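Local coordinates for protein pectinesterase A (Erwinia chrysanthemi, PDB 2NTP) that hydrolyses the methyl esters of the galacturonosyl units of pectin, releasing methanol, the first step in the maceration and soft-rotting of plant tissue, at residues Phe176-Gly181 with Arg243-Thr248; Thr208-Asn213 with Tyr218-Thr223. All coordinates share one frame; numbering follows the deposited sequence.

Contact 1 (Phe176-Gly181 with Arg243-Thr248); sequences FIFGDG and RPWHPT. With ADA (alpha-D-galactopyranuronic acid), chain C; ADA (alpha-D-galactopyranuronic acid), chain B; ADA (alpha-D-galactopyranuronic acid), chain D.
Phe178 and Trp245 form a buried aromatic contact at the floor of the pectin-binding groove of a right-handed parallel beta-helix, joining the short strand 178-179 to the loop after strand 239-242. Their rings meet obliquely, with centroids 5.4 Å apart and planes at 59°. Phe178 CD2 comes to 3.5 Å from Trp245 CZ3, which lies at the edge of the phenyl ring. The indole also reaches the backbone of Gly179, whose CA sits at its edge, 4.0 Å from Trp245 CZ3. With CG anti to the backbone N (chi1 -176°), Trp245 turns this benzo end to the strand and its pyrrole N-H to the substrate: NE1 donates to O6B of the chain C galacturonate at 3.0 Å. Pro247 CG lies over the centre of the indole. Thr248 N adds a straighter bond to the same O6B (3.0 Å, 166°), while Thr248 OG1 bonds O6A at 2.7 Å, so both carboxylate oxygens are gripped. Arg243, salt-bridged to the nucleophile Asp175, binds O5 of the chain B sugar through NH2 at 3.0 Å. Phe178 also stacks on Tyr157 and touches the proton donor Asp154; Ala209 of strand 205-210 packs against both aromatics, and Met282 of strand 282-285 touches Trp245.

Contact 2 (Thr208-Asn213 with Tyr218-Thr223); sequences TAPSTN and YGLVIT
Tyr218 meets Thr212 through its backbone: its carbonyl O lies 3.8 Å from the threonine methyl CG2, while its ring packs on helix 330-334 and OH is hydrogen-bonded to the carbonyl of Glu327, just before that helix. At Gly219 the two segments come closest, the CA atoms of Thr212 and Gly219 being 5.4 Å apart. Both branches of the threonine close on the glycine, OG1 and CG2 each standing 3.6 Å from Gly219 CA. The Thr212 hydroxyl is hydrogen-bonded to the backbone N of Gln264, which ties this loop to the start of strand 264-268. Leu220 begins strand 220-223 and buries the most surface here. Its CG lies anti to the carbonyl carbon (chi1 -46°), and with the chain extended beyond CG, CD1 lies between two residues of the facing strand, 3.7 Å from Thr208 CB and 3.8 Å from Pro210 CB. Strands 208-210 and 220-223 belong to different parallel sheets of the beta-helix, and with their axes 9.3 Å apart and N-to-C directions at 143° they pack through side chains across its interior. Thr208 meets Leu220 through CB and CG2, while OG1 is hydrogen-bonded to the carbonyl of Leu241 and the hydroxyl of Thr265. Two residues on, Ile222 points the same way and extends the apolar layer, with CD1 4.4 Å from Thr208 CG2; its neighbours Phe185 and Phe267 belong to the adjoining coils.

The centres of contacts 1 and 2 lie 8 Å apart, and both segments of contact 2 fall, in sequence, between the two segments of contact 1. They share the four-stranded parallel sheet in which strands 178-179 and 205-210 are neighbours: Ile177 O lies 2.9 Å from Ala209 N, and Gly179 O the same distance from Ser211 N, both probable hydrogen bonds. Contact 1 occupies the substrate side of this sheet. Contact 2 joins strand 205-210 to strand 220-223 of the ten-stranded sheet, through the interior. Together they span successive layers, from bound sugar through the groove floor into the core of the beta-helix.

Contact 1 (Phe176-Gly181 with Arg243-Thr248)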
# COMPACT_ATOMS: atom_id res chain seq x y z
N PHE A 176 -1.86 -5.52 -3.48
CA PHE A 176 -0.71 -4.71 -3.08
C PHE A 176 -1.04 -3.29 -2.62
O PHE A 176 -0.17 -2.59 -2.09
CB PHE A 176 0.51 -4.83 -4.03
CG PHE A 176 0.34 -4.21 -5.40
CD1 PHE A 176 0.60 -2.86 -5.61
CD2 PHE A 176 0.02 -5.01 -6.51
CE1 PHE A 176 0.50 -2.29 -6.89
CE2 PHE A 176 -0.07 -4.46 -7.80
CZ PHE A 176 0.17 -3.09 -7.99
N ILE A 177 -2.29 -2.88 -2.81
CA ILE A 177 -2.85 -1.72 -2.11
C ILE A 177 -4.13 -2.23 -1.48
O ILE A 177 -5.05 -2.61 -2.20
CB ILE A 177 -3.17 -0.54 -3.05
CG1 ILE A 177 -1.92 -0.08 -3.81
CG2 ILE A 177 -3.78 0.62 -2.24
CD1 ILE A 177 -2.22 0.86 -4.99
N PHE A 178 -4.19 -2.26 -0.16
CA PHE A 178 -5.35 -2.84 0.52
C PHE A 178 -5.67 -2.12 1.82
O PHE A 178 -4.81 -1.46 2.40
CB PHE A 178 -5.15 -4.35 0.75
CG PHE A 178 -4.16 -4.68 1.85
CD1 PHE A 178 -2.80 -4.44 1.67
CD2 PHE A 178 -4.59 -5.25 3.05
CE1 PHE A 178 -1.89 -4.74 2.67
CE2 PHE A 178 -3.68 -5.57 4.06
CZ PHE A 178 -2.33 -5.32 3.87
N GLY A 179 -6.92 -2.26 2.26
CA GLY A 179 -7.33 -1.66 3.53
C GLY A 179 -8.54 -0.76 3.41
O GLY A 179 -9.14 -0.64 2.33
N ASP A 180 -8.90 -0.13 4.52
CA ASP A 180 -10.16 0.58 4.67
C ASP A 180 -9.98 2.10 4.69
O ASP A 180 -10.94 2.83 4.90
CB ASP A 180 -10.82 0.15 5.98
CG ASP A 180 -9.93 0.43 7.18
OD1 ASP A 180 -8.92 -0.29 7.35
OD2 ASP A 180 -10.23 1.36 7.94
N GLY A 181 -8.76 2.56 4.47
CA GLY A 181 -8.47 3.99 4.50
C GLY A 181 -9.02 4.75 3.31
O GLY A 181 -9.48 4.15 2.32
N ARG A 243 -10.29 -6.77 -5.85
CA ARG A 243 -11.24 -7.75 -5.32
C ARG A 243 -11.67 -7.28 -3.92
O ARG A 243 -10.93 -6.56 -3.26
CB ARG A 243 -10.65 -9.16 -5.32
CG ARG A 243 -9.37 -9.34 -4.52
CD ARG A 243 -8.87 -10.79 -4.57
NE ARG A 243 -7.74 -11.00 -3.67
CZ ARG A 243 -7.31 -12.19 -3.26
NH1 ARG A 243 -7.91 -13.30 -3.68
NH2 ARG A 243 -6.28 -12.27 -2.44
N PRO A 244 -12.88 -7.66 -3.48
CA PRO A 244 -13.40 -7.06 -2.25
C PRO A 244 -12.92 -7.75 -0.98
O PRO A 244 -13.31 -8.88 -0.71
CB PRO A 244 -14.93 -7.22 -2.39
CG PRO A 244 -15.16 -8.04 -3.65
CD PRO A 244 -13.84 -8.60 -4.08
N TRP A 245 -12.08 -7.05 -0.21
CA TRP A 245 -11.60 -7.60 1.05
C TRP A 245 -12.57 -7.31 2.19
O TRP A 245 -12.82 -6.15 2.53
CB TRP A 245 -10.20 -7.07 1.39
CG TRP A 245 -9.61 -7.68 2.63
CD1 TRP A 245 -9.72 -8.98 3.03
CD2 TRP A 245 -8.81 -7.01 3.61
NE1 TRP A 245 -9.05 -9.16 4.22
CE2 TRP A 245 -8.48 -7.97 4.60
CE3 TRP A 245 -8.34 -5.70 3.76
CZ2 TRP A 245 -7.70 -7.66 5.72
CZ3 TRP A 245 -7.57 -5.38 4.88
CH2 TRP A 245 -7.26 -6.37 5.85
N HIS A 246 -13.11 -8.38 2.76
CA HIS A 246 -13.96 -8.28 3.94
C HIS A 246 -13.17 -8.88 5.10
O HIS A 246 -13.21 -10.10 5.30
CB HIS A 246 -15.27 -9.04 3.71
CG HIS A 246 -16.17 -8.41 2.69
ND1 HIS A 246 -17.40 -7.88 3.01
CD2 HIS A 246 -16.00 -8.19 1.36
CE1 HIS A 246 -17.96 -7.38 1.92
NE2 HIS A 246 -17.13 -7.56 0.91
N PRO A 247 -12.43 -8.04 5.86
CA PRO A 247 -11.47 -8.55 6.83
C PRO A 247 -12.13 -9.37 7.92
O PRO A 247 -13.25 -9.07 8.34
CB PRO A 247 -10.87 -7.27 7.44
CG PRO A 247 -11.12 -6.21 6.44
CD PRO A 247 -12.46 -6.57 5.85
N THR A 248 -11.44 -10.43 8.34
CA THR A 248 -11.84 -11.16 9.55
C THR A 248 -11.84 -10.14 10.68
O THR A 248 -10.83 -9.45 10.92
CB THR A 248 -10.90 -12.32 9.84
OG1 THR A 248 -10.88 -13.21 8.71
CG2 THR A 248 -11.34 -13.09 11.07
C1 ADA C . -5.79 -10.54 4.42
C2 ADA C . -4.66 -10.21 5.41
C3 ADA C . -4.56 -11.31 6.46
C4 ADA C . -5.91 -11.52 7.14
C5 ADA C . -6.97 -11.84 6.10
C6 ADA C . -8.32 -11.99 6.74
O2 ADA C . -3.41 -10.08 4.73
O3 ADA C . -3.53 -11.00 7.41
O4 ADA C . -6.30 -10.35 7.87
O5 ADA C . -7.03 -10.80 5.10
O6B ADA C . -9.26 -11.25 6.38
O6A ADA C . -8.44 -12.87 7.63
C1 ADA B . -4.37 -15.37 -3.09
C2 ADA B . -3.21 -15.20 -2.11
C3 ADA B . -3.40 -16.09 -0.88
C4 ADA B . -4.81 -15.96 -0.30
C5 ADA B . -5.88 -16.10 -1.38
C6 ADA B . -7.24 -15.84 -0.78
O2 ADA B . -1.99 -15.55 -2.76
O3 ADA B . -2.41 -15.78 0.11
O4 ADA B . -4.98 -14.69 0.33
O5 ADA B . -5.62 -15.15 -2.42
O6B ADA B . -8.03 -15.10 -1.40
O6A ADA B . -7.54 -16.39 0.30
C1 ADA D . -6.54 -10.41 9.29
C2 ADA D . -7.45 -9.28 9.76
C3 ADA D . -6.76 -7.92 9.63
C4 ADA D . -5.38 -7.94 10.31
C5 ADA D . -4.56 -9.11 9.76
C6 ADA D . -3.21 -9.21 10.43
O2 ADA D . -8.64 -9.30 8.97
O3 ADA D . -7.58 -6.88 10.17
O4 ADA D . -5.51 -8.11 11.73
O5 ADA D . -5.28 -10.34 9.96
O6B ADA D . -2.54 -8.17 10.59
O6A ADA D . -2.82 -10.34 10.79

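Contact 2 (Thr208-Asn213 with Tyr218-Thr223)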
# COMPACT_ATOMS: atom_id res chain seq x y z
N THR A 208 -5.68 -3.94 -6.07
CA THR A 208 -6.30 -3.43 -4.86
C THR A 208 -7.18 -4.46 -4.17
O THR A 208 -7.73 -5.35 -4.81
CB THR A 208 -7.14 -2.16 -5.12
OG1 THR A 208 -8.30 -2.48 -5.91
CG2 THR A 208 -6.31 -1.09 -5.83
N ALA A 209 -7.30 -4.32 -2.86
CA ALA A 209 -8.24 -5.11 -2.07
C ALA A 209 -8.82 -4.19 -1.00
O ALA A 209 -8.40 -4.24 0.16
CB ALA A 209 -7.57 -6.34 -1.46
N PRO A 210 -9.77 -3.32 -1.39
CA PRO A 210 -10.34 -2.37 -0.45
C PRO A 210 -11.30 -3.04 0.53
O PRO A 210 -12.02 -3.97 0.16
CB PRO A 210 -11.10 -1.40 -1.35
CG PRO A 210 -11.52 -2.24 -2.52
CD PRO A 210 -10.37 -3.19 -2.74
N SER A 211 -11.27 -2.57 1.78
CA SER A 211 -12.16 -3.04 2.84
C SER A 211 -13.00 -1.89 3.38
O SER A 211 -13.50 -1.94 4.51
CB SER A 211 -11.35 -3.68 3.96
OG SER A 211 -10.34 -2.79 4.40
N THR A 212 -13.16 -0.86 2.55
CA THR A 212 -13.83 0.38 2.91
C THR A 212 -15.21 0.09 3.51
O THR A 212 -16.00 -0.61 2.89
CB THR A 212 -14.05 1.26 1.65
OG1 THR A 212 -12.98 1.08 0.72
CG2 THR A 212 -14.17 2.74 2.03
N ASN A 213 -15.47 0.61 4.71
CA ASN A 213 -16.81 0.47 5.29
C ASN A 213 -17.86 1.12 4.39
O ASN A 213 -17.61 2.17 3.80
CB ASN A 213 -16.87 1.10 6.69
CG ASN A 213 -18.24 0.96 7.34
OD1 ASN A 213 -19.04 1.89 7.31
ND2 ASN A 213 -18.52 -0.21 7.90
N TYR A 218 -15.26 7.60 0.65
CA TYR A 218 -14.15 7.30 -0.25
C TYR A 218 -13.21 6.23 0.29
O TYR A 218 -12.87 6.24 1.47
CB TYR A 218 -13.36 8.57 -0.57
CG TYR A 218 -14.20 9.66 -1.19
CD1 TYR A 218 -14.57 9.61 -2.53
CD2 TYR A 218 -14.63 10.74 -0.43
CE1 TYR A 218 -15.35 10.61 -3.11
CE2 TYR A 218 -15.42 11.76 -1.00
CZ TYR A 218 -15.77 11.68 -2.33
OH TYR A 218 -16.54 12.68 -2.90
N GLY A 219 -12.81 5.32 -0.59
CA GLY A 219 -11.82 4.30 -0.27
C GLY A 219 -10.55 4.58 -1.04
O GLY A 219 -9.89 5.59 -0.82
N LEU A 220 -10.23 3.68 -1.97
CA LEU A 220 -9.02 3.81 -2.79
C LEU A 220 -9.37 4.51 -4.09
O LEU A 220 -10.19 4.02 -4.87
CB LEU A 220 -8.40 2.43 -3.07
CG LEU A 220 -8.28 1.50 -1.85
CD1 LEU A 220 -7.77 0.14 -2.28
CD2 LEU A 220 -7.38 2.10 -0.77
N VAL A 221 -8.76 5.67 -4.31
CA VAL A 221 -9.04 6.50 -5.48
C VAL A 221 -7.74 6.73 -6.23
O VAL A 221 -6.79 7.33 -5.69
CB VAL A 221 -9.73 7.84 -5.10
CG1 VAL A 221 -10.07 8.66 -6.35
CG2 VAL A 221 -11.00 7.57 -4.26
N ILE A 222 -7.68 6.25 -7.47
CA ILE A 222 -6.46 6.31 -8.27
C ILE A 222 -6.69 7.23 -9.48
O ILE A 222 -7.56 6.96 -10.31
CB ILE A 222 -6.00 4.89 -8.73
CG1 ILE A 222 -5.60 4.03 -7.53
CG2 ILE A 222 -4.81 4.98 -9.69
CD1 ILE A 222 -6.69 3.08 -7.06
N THR A 223 -5.91 8.31 -9.56
CA THR A 223 -6.12 9.33 -10.59
C THR A 223 -4.85 9.61 -11.39
O THR A 223 -3.75 9.65 -10.83
CB THR A 223 -6.64 10.68 -9.99
OG1 THR A 223 -5.65 11.26 -9.13
CG2 THR A 223 -7.92 10.47 -9.20